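Local coordinates for protein inactive glucansucrase (Lactobacillus reuteri, PDB 5JBD) that is of unknown function but, as an inactive glucansucrase, belongs to glycoside hydrolase family 70, whose members are built round a circularly permuted TIM barrel, at residues Pro31-Asn36 with Lys69-Thr74; Asn36-Gln41 with Asp57-Tyr62; Thr64-Lys69 with Ile140-Ala145; Leu853-Ala858 with Leu876-Ile881. One frame throughout, in Å; residues are numbered along the deposited sequence.

All four contacts lie on the same side of the chain's centre, their own centres 40 to 54 Å from it, in a region built from both ends of the polypeptide. Contacts 1 and 2 share Asn36, centres about 12 Å apart, and contact 2 falls within the span of contact 1. Contacts 1 and 3, centres about 10 Å apart, alternate their segments along the chain and share Lys69 and the pairing of strands 63-64 and 72-73, which contact 3 carries onto helix 126-147. Contact 4 comes last; its centre is about 13 Å from that of contact 2, and Ile881 O accepts from Ala38 N. Early and late chain thus meet, consistent with this family's U-shaped chain course.

Contact 1: Pro31-Asn36 with Lys69-Thr74; sequences PGTWEN and KTWYKT
Trp71 lays one face of its indole against the peptide backbone of Gly32, a worked example of an aromatic ring packing on a main chain. Gly32 CA stands 3.8 Å from the centroid of the five-membered ring and 18° off its normal, a CH-pi contact. Gly32 O lies over the same face, 3.4 Å above the plane and close to the centre, while Thr33 N sits nearer the rim. At the far edge Asn36 OD1 comes near the ring plane, 3.6 Å from Trp71 CZ3, with its amide turned 52° from the indole. At the CB end, on the same side as Gly32, Pro31 CB packs on Trp71 CB at 4.0 Å, and Glu35 OE2 approaches Trp71 CB to 3.3 Å.

A second shell fixes these groups. The Glu35 side chain sets off beside its own backbone N (chi1 -60°), and OE2 accepts a hydrogen bond from Gly32 N at 3.1 Å on the anti side of the carboxylate. In return Glu35 N donates to Gly32 O at 3.1 Å. Glu35 thus grips Gly32 at both N and O, one bond to each flanking peptide. Asn36 ND2 is hydrogen-bonded to Gln134 OE1 of helix 126-147, whose Tyr138 also touches Trp71, and strand 72-73 pairs with strand 63-64.

The two segments are joined by dispersion and weak polar contacts alone: the carbonyl oxygen over the electron-rich face is already engaged by Glu35 N, and the amide oxygen of Asn36 meets the ring where its C-H bonds would be slightly positive.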
loop_
_atom_site.group_PDB
_atom_site.type_symbol
_atom_site.label_atom_id
_atom_site.label_comp_id
_atom_site.label_asym_id
_atom_site.label_seq_id
_atom_site.Cartn_x
_atom_site.Cartn_y
_atom_site.Cartn_z
ATOM N N PRO A 31 -49.559 14.808 30.230
ATOM C CA PRO A 31 -48.181 14.308 30.143
ATOM C C PRO A 31 -48.006 12.856 30.631
ATOM O O PRO A 31 -48.712 12.413 31.532
ATOM C CB PRO A 31 -47.381 15.296 31.023
ATOM C CG PRO A 31 -48.309 16.434 31.317
ATOM C CD PRO A 31 -49.683 15.833 31.285
ATOM N N GLY A 32 -47.081 12.123 30.006
ATOM C CA GLY A 32 -46.864 10.712 30.338
ATOM C C GLY A 32 -45.855 10.003 29.443
ATOM O O GLY A 32 -45.140 10.640 28.659
ATOM N N THR A 33 -45.840 8.672 29.554
ATOM C CA THR A 33 -44.896 7.787 28.837
ATOM C C THR A 33 -44.965 7.859 27.320
ATOM O O THR A 33 -43.995 7.537 26.658
ATOM C CB THR A 33 -45.100 6.313 29.238
ATOM O OG1 THR A 33 -46.493 5.983 29.134
ATOM C CG2 THR A 33 -44.623 6.075 30.670
ATOM N N TRP A 34 -46.103 8.277 26.763
ATOM C CA TRP A 34 -46.208 8.517 25.307
ATOM C C TRP A 34 -45.158 9.503 24.764
ATOM O O TRP A 34 -44.836 9.461 23.578
ATOM C CB TRP A 34 -47.619 8.991 24.914
ATOM C CG TRP A 34 -47.974 10.339 25.418
ATOM C CD1 TRP A 34 -48.632 10.630 26.572
ATOM C CD2 TRP A 34 -47.688 11.595 24.785
ATOM N NE1 TRP A 34 -48.772 11.986 26.702
ATOM C CE2 TRP A 34 -48.201 12.603 25.621
ATOM C CE3 TRP A 34 -47.041 11.964 23.594
ATOM C CZ2 TRP A 34 -48.094 13.965 25.312
ATOM C CZ3 TRP A 34 -46.929 13.333 23.284
ATOM C CH2 TRP A 34 -47.460 14.309 24.143
ATOM N N GLU A 35 -44.641 10.369 25.635
ATOM C CA GLU A 35 -43.599 11.340 25.272
ATOM C C GLU A 35 -42.250 10.684 24.911
ATOM O O GLU A 35 -41.364 11.346 24.365
ATOM C CB GLU A 35 -43.433 12.399 26.383
ATOM C CG GLU A 35 -44.710 13.202 26.647
ATOM C CD GLU A 35 -44.552 14.307 27.675
ATOM O OE1 GLU A 35 -43.640 15.142 27.518
ATOM O OE2 GLU A 35 -45.366 14.357 28.618
ATOM N N ASN A 36 -42.103 9.385 25.174
ATOM C CA ASN A 36 -40.997 8.590 24.591
ATOM C C ASN A 36 -41.009 8.545 23.057
ATOM O O ASN A 36 -39.992 8.242 22.439
ATOM C CB ASN A 36 -41.035 7.153 25.108
ATOM C CG ASN A 36 -40.848 7.053 26.611
ATOM O OD1 ASN A 36 -40.519 8.017 27.290
ATOM N ND2 ASN A 36 -41.075 5.864 27.135
ATOM N N LYS A 69 -43.496 10.965 36.917
ATOM C CA LYS A 69 -44.572 11.810 37.441
ATOM C C LYS A 69 -44.603 13.139 36.684
ATOM O O LYS A 69 -45.617 13.485 36.045
ATOM C CB LYS A 69 -44.345 11.988 38.970
ATOM C CG LYS A 69 -44.834 10.776 39.750
ATOM C CD LYS A 69 -44.144 10.611 41.099
ATOM C CE LYS A 69 -44.821 9.533 41.940
ATOM N NZ LYS A 69 -44.623 8.169 41.361
ATOM N N THR A 70 -43.467 13.832 36.676
ATOM C CA THR A 70 -43.319 15.101 35.966
ATOM C C THR A 70 -42.502 14.922 34.670
ATOM O O THR A 70 -41.397 14.371 34.696
ATOM C CB THR A 70 -42.642 16.128 36.888
ATOM O OG1 THR A 70 -43.398 16.239 38.102
ATOM C CG2 THR A 70 -42.548 17.501 36.217
ATOM N N TRP A 71 -43.058 15.388 33.548
ATOM C CA TRP A 71 -42.469 15.221 32.215
ATOM C C TRP A 71 -42.145 16.585 31.650
ATOM O O TRP A 71 -42.951 17.499 31.759
ATOM C CB TRP A 71 -43.445 14.489 31.281
ATOM C CG TRP A 71 -43.595 13.054 31.654
ATOM C CD1 TRP A 71 -44.377 12.555 32.657
ATOM C CD2 TRP A 71 -42.939 11.936 31.062
ATOM N NE1 TRP A 71 -44.244 11.192 32.729
ATOM C CE2 TRP A 71 -43.361 10.784 31.764
ATOM C CE3 TRP A 71 -42.018 11.789 30.009
ATOM C CZ2 TRP A 71 -42.909 9.506 31.440
ATOM C CZ3 TRP A 71 -41.568 10.527 29.697
ATOM C CH2 TRP A 71 -42.011 9.394 30.410
ATOM N N TYR A 72 -40.963 16.722 31.062
ATOM C CA TYR A 72 -40.539 17.966 30.419
ATOM C C TYR A 72 -40.308 17.737 28.938
ATOM O O TYR A 72 -39.635 16.772 28.543
ATOM C CB TYR A 72 -39.278 18.504 31.082
ATOM C CG TYR A 72 -39.505 18.892 32.532
ATOM C CD1 TYR A 72 -40.228 20.041 32.863
ATOM C CD2 TYR A 72 -39.008 18.112 33.565
ATOM C CE1 TYR A 72 -40.441 20.414 34.192
ATOM C CE2 TYR A 72 -39.210 18.469 34.896
ATOM C CZ TYR A 72 -39.928 19.620 35.205
ATOM O OH TYR A 72 -40.126 19.976 36.518
ATOM N N LYS A 73 -40.862 18.625 28.122
ATOM C CA LYS A 73 -40.603 18.623 26.689
ATOM C C LYS A 73 -39.114 18.847 26.406
ATOM O O LYS A 73 -38.452 19.630 27.087
ATOM C CB LYS A 73 -41.441 19.696 25.987
ATOM C CG LYS A 73 -42.914 19.330 25.862
ATOM C CD LYS A 73 -43.811 20.543 25.632
ATOM C CE LYS A 73 -44.554 20.944 26.902
ATOM N NZ LYS A 73 -45.433 22.123 26.683
ATOM N N THR A 74 -38.597 18.136 25.409
ATOM C CA THR A 74 -37.232 18.329 24.939
ATOM C C THR A 74 -37.102 19.624 24.156
ATOM O O THR A 74 -38.072 20.080 23.546
ATOM C CB THR A 74 -36.807 17.201 23.986
ATOM O OG1 THR A 74 -37.742 17.090 22.899
ATOM C CG2 THR A 74 -36.732 15.891 24.732
#

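Contact 2: Asn36-Gln41 with Asp57-Tyr62; sequences NMAFAQ and DWYRPY
Phe39 and Tyr62 bring their rings together at CD1 and CD2, 4.0 Å apart, beside an isolated beta bridge that pairs Ala38 with Pro61. Two further apolar touches accompany the bridge: Met37 CG on Tyr62 CB, and Ala38 CB on Tyr59 CD2. Although the backbones run at 95° to one another, the bridge is bonded on both flanks, with Tyr62 N donating to Met37 O at 2.8 Å and Phe39 N to Arg60 O at 2.8 Å.

Outside the bridge Arg60 stacks on Phe39. Both side chains leave with CG anti to the backbone N (chi1 -179° for Arg60), and they run side by side in the same direction. With the arginine chain extended to NE, the guanidinium lies flat over the ring, planes 8° apart, as a cation-pi pair with CZ 3.6 Å from the ring centroid. Arg60 NE meanwhile binds Thr74 OG1, which steadies the rotation of the group.

A buried polar bond closes the other side, from Tyr59. Its ring turns an edge to the loop, with Ala38 CA near its plane, and its own strand, 58-59, pairs with strand 80-81. The phenol hydroxyl ends the contact by donating to Asn36 O at 2.8 Å, in the plane of that carbonyl.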
loop_
_atom_site.group_PDB
_atom_site.type_symbol
_atom_site.label_atom_id
_atom_site.label_comp_id
_atom_site.label_asym_id
_atom_site.label_seq_id
_atom_site.Cartn_x
_atom_site.Cartn_y
_atom_site.Cartn_z
ATOM N N ASN A 36 -42.103 9.385 25.174
ATOM C CA ASN A 36 -40.997 8.590 24.591
ATOM C C ASN A 36 -41.009 8.545 23.057
ATOM O O ASN A 36 -39.992 8.242 22.439
ATOM C CB ASN A 36 -41.035 7.153 25.108
ATOM C CG ASN A 36 -40.848 7.053 26.611
ATOM O OD1 ASN A 36 -40.519 8.017 27.290
ATOM N ND2 ASN A 36 -41.075 5.864 27.135
ATOM N N MET A 37 -42.157 8.808 22.433
ATOM C CA MET A 37 -42.247 8.845 20.965
ATOM C C MET A 37 -41.296 9.874 20.363
ATOM O O MET A 37 -40.985 10.892 21.002
ATOM C CB MET A 37 -43.690 9.144 20.504
ATOM C CG MET A 37 -44.140 10.589 20.672
ATOM S SD MET A 37 -45.841 10.877 20.113
ATOM C CE MET A 37 -45.555 11.030 18.349
ATOM N N ALA A 38 -40.855 9.621 19.132
ATOM C CA ALA A 38 -40.025 10.582 18.411
ATOM C C ALA A 38 -40.735 11.918 18.344
ATOM O O ALA A 38 -41.966 11.964 18.218
ATOM C CB ALA A 38 -39.693 10.088 17.003
ATOM N N PHE A 39 -39.978 13.004 18.474
ATOM C CA PHE A 39 -40.562 14.350 18.417
ATOM C C PHE A 39 -41.208 14.583 17.045
ATOM O O PHE A 39 -42.266 15.182 16.954
ATOM C CB PHE A 39 -39.502 15.421 18.711
ATOM C CG PHE A 39 -39.986 16.831 18.508
ATOM C CD1 PHE A 39 -40.775 17.450 19.466
ATOM C CD2 PHE A 39 -39.652 17.540 17.354
ATOM C CE1 PHE A 39 -41.227 18.751 19.282
ATOM C CE2 PHE A 39 -40.103 18.833 17.161
ATOM C CZ PHE A 39 -40.884 19.444 18.130
ATOM N N ALA A 40 -40.543 14.106 16.000
ATOM C CA ALA A 40 -41.016 14.198 14.617
ATOM C C ALA A 40 -40.482 13.009 13.822
ATOM O O ALA A 40 -39.427 12.464 14.149
ATOM C CB ALA A 40 -40.561 15.507 13.982
ATOM N N GLN A 41 -41.198 12.618 12.772
ATOM C CA GLN A 41 -40.784 11.502 11.933
ATOM C C GLN A 41 -39.983 11.978 10.720
ATOM O O GLN A 41 -40.384 11.805 9.565
ATOM C CB GLN A 41 -41.996 10.674 11.512
ATOM C CG GLN A 41 -42.755 10.072 12.686
ATOM C CD GLN A 41 -43.598 8.871 12.282
ATOM O OE1 GLN A 41 -43.976 8.722 11.112
ATOM N NE2 GLN A 41 -43.882 7.997 13.250
ATOM N N ASP A 57 -27.150 4.960 17.226
ATOM C CA ASP A 57 -27.538 6.338 16.931
ATOM C C ASP A 57 -28.495 6.886 17.992
ATOM O O ASP A 57 -28.908 6.187 18.912
ATOM C CB ASP A 57 -28.142 6.453 15.513
ATOM C CG ASP A 57 -27.095 6.704 14.433
ATOM O OD1 ASP A 57 -25.896 6.893 14.749
ATOM O OD2 ASP A 57 -27.472 6.673 13.248
ATOM N N TRP A 58 -28.809 8.167 17.846
ATOM C CA TRP A 58 -29.592 8.902 18.783
ATOM C C TRP A 58 -30.835 9.487 18.103
ATOM O O TRP A 58 -30.909 9.596 16.867
ATOM C CB TRP A 58 -28.726 10.020 19.370
ATOM C CG TRP A 58 -27.569 9.556 20.222
ATOM C CD1 TRP A 58 -26.572 8.652 19.888
ATOM C CD2 TRP A 58 -27.251 10.015 21.531
ATOM N NE1 TRP A 58 -25.695 8.505 20.924
ATOM C CE2 TRP A 58 -26.080 9.332 21.941
ATOM C CE3 TRP A 58 -27.842 10.930 22.404
ATOM C CZ2 TRP A 58 -25.501 9.541 23.173
ATOM C CZ3 TRP A 58 -27.266 11.139 23.632
ATOM C CH2 TRP A 58 -26.100 10.439 24.010
ATOM N N TYR A 59 -31.810 9.861 18.930
ATOM C CA TYR A 59 -33.028 10.556 18.473
ATOM C C TYR A 59 -33.503 11.561 19.515
ATOM O O TYR A 59 -33.008 11.587 20.651
ATOM C CB TYR A 59 -34.131 9.550 18.135
ATOM C CG TYR A 59 -34.969 9.094 19.318
ATOM C CD1 TYR A 59 -34.394 8.470 20.411
ATOM C CD2 TYR A 59 -36.362 9.288 19.335
ATOM C CE1 TYR A 59 -35.163 8.063 21.487
ATOM C CE2 TYR A 59 -37.130 8.859 20.399
ATOM C CZ TYR A 59 -36.520 8.251 21.477
ATOM O OH TYR A 59 -37.267 7.819 22.550
ATOM N N ARG A 60 -34.455 12.399 19.116
ATOM C CA ARG A 60 -35.060 13.375 20.015
ATOM C C ARG A 60 -36.445 12.880 20.400
ATOM O O ARG A 60 -37.355 12.914 19.565
ATOM C CB ARG A 60 -35.164 14.737 19.329
ATOM C CG ARG A 60 -35.772 15.824 20.210
ATOM C CD ARG A 60 -36.018 17.102 19.434
ATOM N NE ARG A 60 -36.838 18.049 20.191
ATOM C CZ ARG A 60 -37.254 19.224 19.722
ATOM N NH1 ARG A 60 -36.943 19.619 18.479
ATOM N NH2 ARG A 60 -38.002 20.011 20.496
ATOM N N PRO A 61 -36.622 12.406 21.654
ATOM C CA PRO A 61 -37.994 12.081 22.082
ATOM C C PRO A 61 -38.793 13.352 22.284
ATOM O O PRO A 61 -38.204 14.437 22.379
ATOM C CB PRO A 61 -37.794 11.370 23.427
ATOM C CG PRO A 61 -36.509 11.924 23.954
ATOM C CD PRO A 61 -35.649 12.194 22.745
ATOM N N TYR A 62 -40.118 13.231 22.340
ATOM C CA TYR A 62 -40.970 14.399 22.601
ATOM C C TYR A 62 -40.675 14.975 23.991
ATOM O O TYR A 62 -40.531 16.185 24.147
ATOM C CB TYR A 62 -42.453 14.040 22.430
ATOM C CG TYR A 62 -43.404 15.215 22.629
ATOM C CD1 TYR A 62 -43.882 15.524 23.894
ATOM C CD2 TYR A 62 -43.823 16.013 21.553
ATOM C CE1 TYR A 62 -44.753 16.583 24.102
ATOM C CE2 TYR A 62 -44.701 17.082 21.754
ATOM C CZ TYR A 62 -45.159 17.361 23.032
ATOM O OH TYR A 62 -46.028 18.405 23.288
#

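Contact 3: Thr64-Lys69 with Ile140-Ala145; sequences TSQDGK and IEQSIA
Thr64 crosses the side chain of Glu141 at about a right angle, where the connection of a small beta hairpin, between strands 63-64 and 72-73, rests on helix 126-147. Thr64 CB lies 3.7 Å from Glu141 CD. Glu141 bends at chi2 (-64°), and OE2 forms a salt bridge with Arg80, which holds the carboxylate beside the threonine.

Next, Ser65 O presses on the aliphatic part of the same residue, 3.3 Å from Glu141 CG. Its hydroxyl faces the loop instead: Ser65 OG accepts from Asp67 N and Gly68 N, an ST turn and ST motif, and is also hydrogen-bonded to Thr70 O.

Gln66 makes the widest contact. Its extended side chain passes over the helix surface, CG 3.9 Å from Glu141 CB and NE2 3.4 Å from Ala145 CB. Its backbone oxygen takes the one hydrogen bond between the segments, from Gln142 NE2 at 2.9 Å; the bond is nearly straight (164°), and the oxygen lies close to the donor's amide plane.

Beyond it the chain turns away through Asp67 and Gly68. An Asx turn closes this end, with Lys69 N donating to Asp67 OD1 at 3.0 Å from above the carboxylate plane.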
loop_
_atom_site.group_PDB
_atom_site.type_symbol
_atom_site.label_atom_id
_atom_site.label_comp_id
_atom_site.label_asym_id
_atom_site.label_seq_id
_atom_site.Cartn_x
_atom_site.Cartn_y
_atom_site.Cartn_z
ATOM N N THR A 64 -39.059 13.844 28.345
ATOM C CA THR A 64 -38.338 12.963 29.262
ATOM C C THR A 64 -38.739 13.222 30.717
ATOM O O THR A 64 -39.335 14.256 31.045
ATOM C CB THR A 64 -36.803 13.148 29.154
ATOM O OG1 THR A 64 -36.437 14.446 29.636
ATOM C CG2 THR A 64 -36.331 12.991 27.750
ATOM N N SER A 65 -38.416 12.271 31.588
ATOM C CA SER A 65 -38.773 12.365 33.003
ATOM C C SER A 65 -37.734 11.708 33.895
ATOM O O SER A 65 -37.167 10.681 33.543
ATOM C CB SER A 65 -40.132 11.699 33.258
ATOM O OG SER A 65 -40.499 11.760 34.627
ATOM N N GLN A 66 -37.511 12.314 35.054
ATOM C CA GLN A 66 -36.650 11.753 36.084
ATOM C C GLN A 66 -37.373 10.851 37.080
ATOM O O GLN A 66 -36.694 10.154 37.844
ATOM C CB GLN A 66 -35.980 12.868 36.875
ATOM C CG GLN A 66 -34.989 13.691 36.074
ATOM C CD GLN A 66 -34.307 14.739 36.933
ATOM O OE1 GLN A 66 -34.031 14.503 38.105
ATOM N NE2 GLN A 66 -34.081 15.919 36.365
ATOM N N ASP A 67 -38.716 10.873 37.107
ATOM C CA ASP A 67 -39.480 10.074 38.091
ATOM C C ASP A 67 -40.775 9.368 37.634
ATOM O O ASP A 67 -41.373 8.644 38.428
ATOM C CB ASP A 67 -39.780 10.951 39.302
ATOM C CG ASP A 67 -40.612 12.192 38.956
ATOM O OD1 ASP A 67 -40.995 12.427 37.789
ATOM O OD2 ASP A 67 -40.913 12.941 39.878
ATOM N N GLY A 68 -41.193 9.545 36.378
ATOM C CA GLY A 68 -42.464 9.000 35.892
ATOM C C GLY A 68 -43.693 9.830 36.239
ATOM O O GLY A 68 -44.799 9.452 35.863
ATOM N N LYS A 69 -43.496 10.965 36.917
ATOM C CA LYS A 69 -44.572 11.810 37.441
ATOM C C LYS A 69 -44.603 13.139 36.684
ATOM O O LYS A 69 -45.617 13.485 36.045
ATOM C CB LYS A 69 -44.345 11.988 38.970
ATOM C CG LYS A 69 -44.834 10.776 39.750
ATOM C CD LYS A 69 -44.144 10.611 41.099
ATOM C CE LYS A 69 -44.821 9.533 41.940
ATOM N NZ LYS A 69 -44.623 8.169 41.361
ATOM N N ILE A 140 -31.420 7.129 34.532
ATOM C CA ILE A 140 -30.526 7.765 33.546
ATOM C C ILE A 140 -30.765 9.292 33.494
ATOM O O ILE A 140 -29.802 10.061 33.450
ATOM C CB ILE A 140 -30.656 7.120 32.148
ATOM C CG1 ILE A 140 -30.018 5.731 32.164
ATOM C CG2 ILE A 140 -29.963 7.956 31.067
ATOM C CD1 ILE A 140 -30.267 4.913 30.920
ATOM N N GLU A 141 -32.025 9.719 33.472
ATOM C CA GLU A 141 -32.347 11.157 33.434
ATOM C C GLU A 141 -31.902 11.876 34.713
ATOM O O GLU A 141 -31.497 13.038 34.674
ATOM C CB GLU A 141 -33.850 11.376 33.195
ATOM C CG GLU A 141 -34.342 10.945 31.809
ATOM C CD GLU A 141 -33.737 11.739 30.663
ATOM O OE1 GLU A 141 -33.359 12.911 30.861
ATOM O OE2 GLU A 141 -33.648 11.199 29.538
ATOM N N GLN A 142 -31.970 11.189 35.849
ATOM C CA GLN A 142 -31.387 11.725 37.082
ATOM C C GLN A 142 -29.877 11.929 36.931
ATOM O O GLN A 142 -29.347 12.959 37.356
ATOM C CB GLN A 142 -31.661 10.810 38.258
ATOM C CG GLN A 142 -33.105 10.755 38.681
ATOM C CD GLN A 142 -33.360 9.494 39.509
ATOM O OE1 GLN A 142 -32.424 8.888 40.066
ATOM N NE2 GLN A 142 -34.607 9.058 39.548
ATOM N N SER A 143 -29.200 10.960 36.311
ATOM C CA SER A 143 -27.762 11.057 36.065
ATOM C C SER A 143 -27.402 12.189 35.086
ATOM O O SER A 143 -26.471 12.945 35.340
ATOM C CB SER A 143 -27.202 9.706 35.596
ATOM O OG SER A 143 -25.807 9.773 35.351
ATOM N N ILE A 144 -28.168 12.332 34.010
ATOM C CA ILE A 144 -28.000 13.444 33.063
ATOM C C ILE A 144 -28.128 14.800 33.783
ATOM O O ILE A 144 -27.327 15.698 33.545
ATOM C CB ILE A 144 -29.021 13.359 31.892
ATOM C CG1 ILE A 144 -28.725 12.146 31.005
ATOM C CG2 ILE A 144 -29.007 14.632 31.041
ATOM C CD1 ILE A 144 -29.835 11.781 30.039
ATOM N N ALA A 145 -29.132 14.925 34.654
ATOM C CA ALA A 145 -29.352 16.149 35.453
ATOM C C ALA A 145 -28.198 16.445 36.415
ATOM O O ALA A 145 -27.761 17.591 36.524
ATOM C CB ALA A 145 -30.647 16.057 36.227
#

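Contact 4: Leu853-Ala858 with Leu876-Ile881; sequences LAVKLA and LLPTAI. With SO4 (sulfate ion), chain F.
Leu857 fills the tight side of this contact, pushing its branched end against the backbone of Leu877 and Pro878. With CG beside its own backbone N (chi1 -74°), the side chain points at the other loop, and CD1 comes 3.6 Å from Leu877 O and the same distance from Pro878 CA. Around that point the fit is looser but still apolar. Val855 CG1 meets Pro878 CG at 4.1 Å, the two side chains crossing at a slant, and Leu857 CG stands 4.4 Å from Leu876 CG. These touches are all van der Waals in kind; Val855, Leu877 and Pro878 are buried, while Leu857 and Leu876 are partly exposed.

The other side is polar and more open, for Ala858 and Thr879 are exposed. Here a sulfate ion, which probably came with the crystallisation solution, spans the two loops by their backbone amides. Ala858 N gives a short, straight bond to O3 (2.6 Å, 170°), and Thr879 N a longer one to O2 (3.2 Å). The ion also touches Leu857, with O2 3.3 Å from CD1.

Both loops follow strand 841-845 and are tied into the surrounding chain by backbone hydrogen bonds: Val855 to Leu53 and Ala863, Leu876 to Tyr864, Ile881 to Ala38. Leu853 and Ala854 pack on Phe787 of strand 784-791, an outermost strand of the six-stranded antiparallel sheet, while Pro878 leans on Ile86.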
loop_
_atom_site.group_PDB
_atom_site.type_symbol
_atom_site.label_atom_id
_atom_site.label_comp_id
_atom_site.label_asym_id
_atom_site.label_seq_id
_atom_site.Cartn_x
_atom_site.Cartn_y
_atom_site.Cartn_z
ATOM N N LEU A 853 -25.956 -3.615 13.588
ATOM C CA LEU A 853 -26.313 -2.231 13.926
ATOM C C LEU A 853 -27.678 -1.844 13.367
ATOM O O LEU A 853 -28.427 -1.112 14.024
ATOM C CB LEU A 853 -25.260 -1.223 13.430
ATOM C CG LEU A 853 -23.886 -1.214 14.107
ATOM C CD1 LEU A 853 -22.979 -0.159 13.484
ATOM C CD2 LEU A 853 -24.004 -0.964 15.595
ATOM N N ALA A 854 -27.986 -2.328 12.160
ATOM C CA ALA A 854 -29.241 -1.997 11.474
ATOM C C ALA A 854 -30.457 -2.506 12.240
ATOM O O ALA A 854 -30.559 -3.701 12.519
ATOM C CB ALA A 854 -29.229 -2.560 10.059
ATOM N N VAL A 855 -31.382 -1.591 12.568
ATOM C CA VAL A 855 -32.532 -1.924 13.398
ATOM C C VAL A 855 -33.565 -2.703 12.591
ATOM O O VAL A 855 -34.012 -2.257 11.535
ATOM C CB VAL A 855 -33.185 -0.661 14.009
ATOM C CG1 VAL A 855 -34.458 -1.009 14.782
ATOM C CG2 VAL A 855 -32.200 0.063 14.921
ATOM N N LYS A 856 -33.914 -3.876 13.107
ATOM C CA LYS A 856 -35.024 -4.663 12.612
ATOM C C LYS A 856 -36.094 -4.679 13.685
ATOM O O LYS A 856 -35.781 -4.709 14.880
ATOM C CB LYS A 856 -34.572 -6.090 12.301
ATOM C CG LYS A 856 -33.567 -6.167 11.169
ATOM C CD LYS A 856 -33.135 -7.592 10.854
ATOM C CE LYS A 856 -32.273 -7.609 9.600
ATOM N NZ LYS A 856 -31.665 -8.929 9.276
ATOM N N LEU A 857 -37.353 -4.650 13.261
ATOM C CA LEU A 857 -38.484 -4.786 14.178
ATOM C C LEU A 857 -38.571 -6.249 14.629
ATOM O O LEU A 857 -37.874 -7.110 14.087
ATOM C CB LEU A 857 -39.804 -4.330 13.519
ATOM C CG LEU A 857 -40.135 -2.849 13.267
ATOM C CD1 LEU A 857 -40.843 -2.275 14.472
ATOM C CD2 LEU A 857 -38.957 -1.960 12.871
ATOM N N ALA A 858 -39.410 -6.530 15.623
ATOM C CA ALA A 858 -39.548 -7.892 16.169
ATOM C C ALA A 858 -39.924 -8.931 15.097
ATOM O O ALA A 858 -39.452 -10.071 15.154
ATOM C CB ALA A 858 -40.547 -7.917 17.320
ATOM N N LEU A 876 -41.646 3.020 9.067
ATOM C CA LEU A 876 -41.919 1.892 9.958
ATOM C C LEU A 876 -40.912 1.945 11.105
ATOM O O LEU A 876 -39.725 1.703 10.881
ATOM C CB LEU A 876 -41.788 0.568 9.184
ATOM C CG LEU A 876 -42.016 -0.739 9.960
ATOM C CD1 LEU A 876 -43.455 -0.831 10.453
ATOM C CD2 LEU A 876 -41.641 -1.957 9.116
ATOM N N LEU A 877 -41.381 2.269 12.314
ATOM C CA LEU A 877 -40.496 2.457 13.474
ATOM C C LEU A 877 -40.850 1.524 14.633
ATOM O O LEU A 877 -42.002 1.091 14.763
ATOM C CB LEU A 877 -40.552 3.903 13.957
ATOM C CG LEU A 877 -40.140 4.975 12.938
ATOM C CD1 LEU A 877 -40.360 6.352 13.524
ATOM C CD2 LEU A 877 -38.697 4.812 12.484
ATOM N N PRO A 878 -39.864 1.218 15.499
ATOM C CA PRO A 878 -40.162 0.416 16.692
ATOM C C PRO A 878 -41.269 1.023 17.545
ATOM O O PRO A 878 -41.369 2.252 17.667
ATOM C CB PRO A 878 -38.838 0.409 17.460
ATOM C CG PRO A 878 -37.803 0.622 16.410
ATOM C CD PRO A 878 -38.432 1.555 15.415
ATOM N N THR A 879 -42.097 0.159 18.116
ATOM C CA THR A 879 -43.237 0.586 18.919
ATOM C C THR A 879 -42.866 1.468 20.133
ATOM O O THR A 879 -43.633 2.350 20.518
ATOM C CB THR A 879 -44.041 -0.649 19.375
ATOM O OG1 THR A 879 -45.238 -0.225 20.040
ATOM C CG2 THR A 879 -43.233 -1.579 20.308
ATOM N N ALA A 880 -41.689 1.243 20.714
ATOM C CA ALA A 880 -41.220 2.038 21.855
ATOM C C ALA A 880 -41.084 3.550 21.576
ATOM O O ALA A 880 -41.165 4.357 22.504
ATOM C CB ALA A 880 -39.901 1.476 22.384
ATOM N N ILE A 881 -40.890 3.926 20.310
ATOM C CA ILE A 881 -40.690 5.330 19.915
ATOM C C ILE A 881 -41.692 5.866 18.877
ATOM O O ILE A 881 -41.405 6.864 18.231
ATOM C CB ILE A 881 -39.234 5.557 19.399
ATOM C CG1 ILE A 881 -38.961 4.818 18.073
ATOM C CG2 ILE A 881 -38.229 5.114 20.456
ATOM C CD1 ILE A 881 -37.637 5.186 17.422
HETATM S S SO4 F . -41.198 -3.694 17.814
HETATM O O1 SO4 F . -41.473 -4.298 19.138
HETATM O O2 SO4 F . -42.354 -2.893 17.353
HETATM O O3 SO4 F . -40.955 -4.771 16.833
HETATM O O4 SO4 F . -40.013 -2.817 17.907
#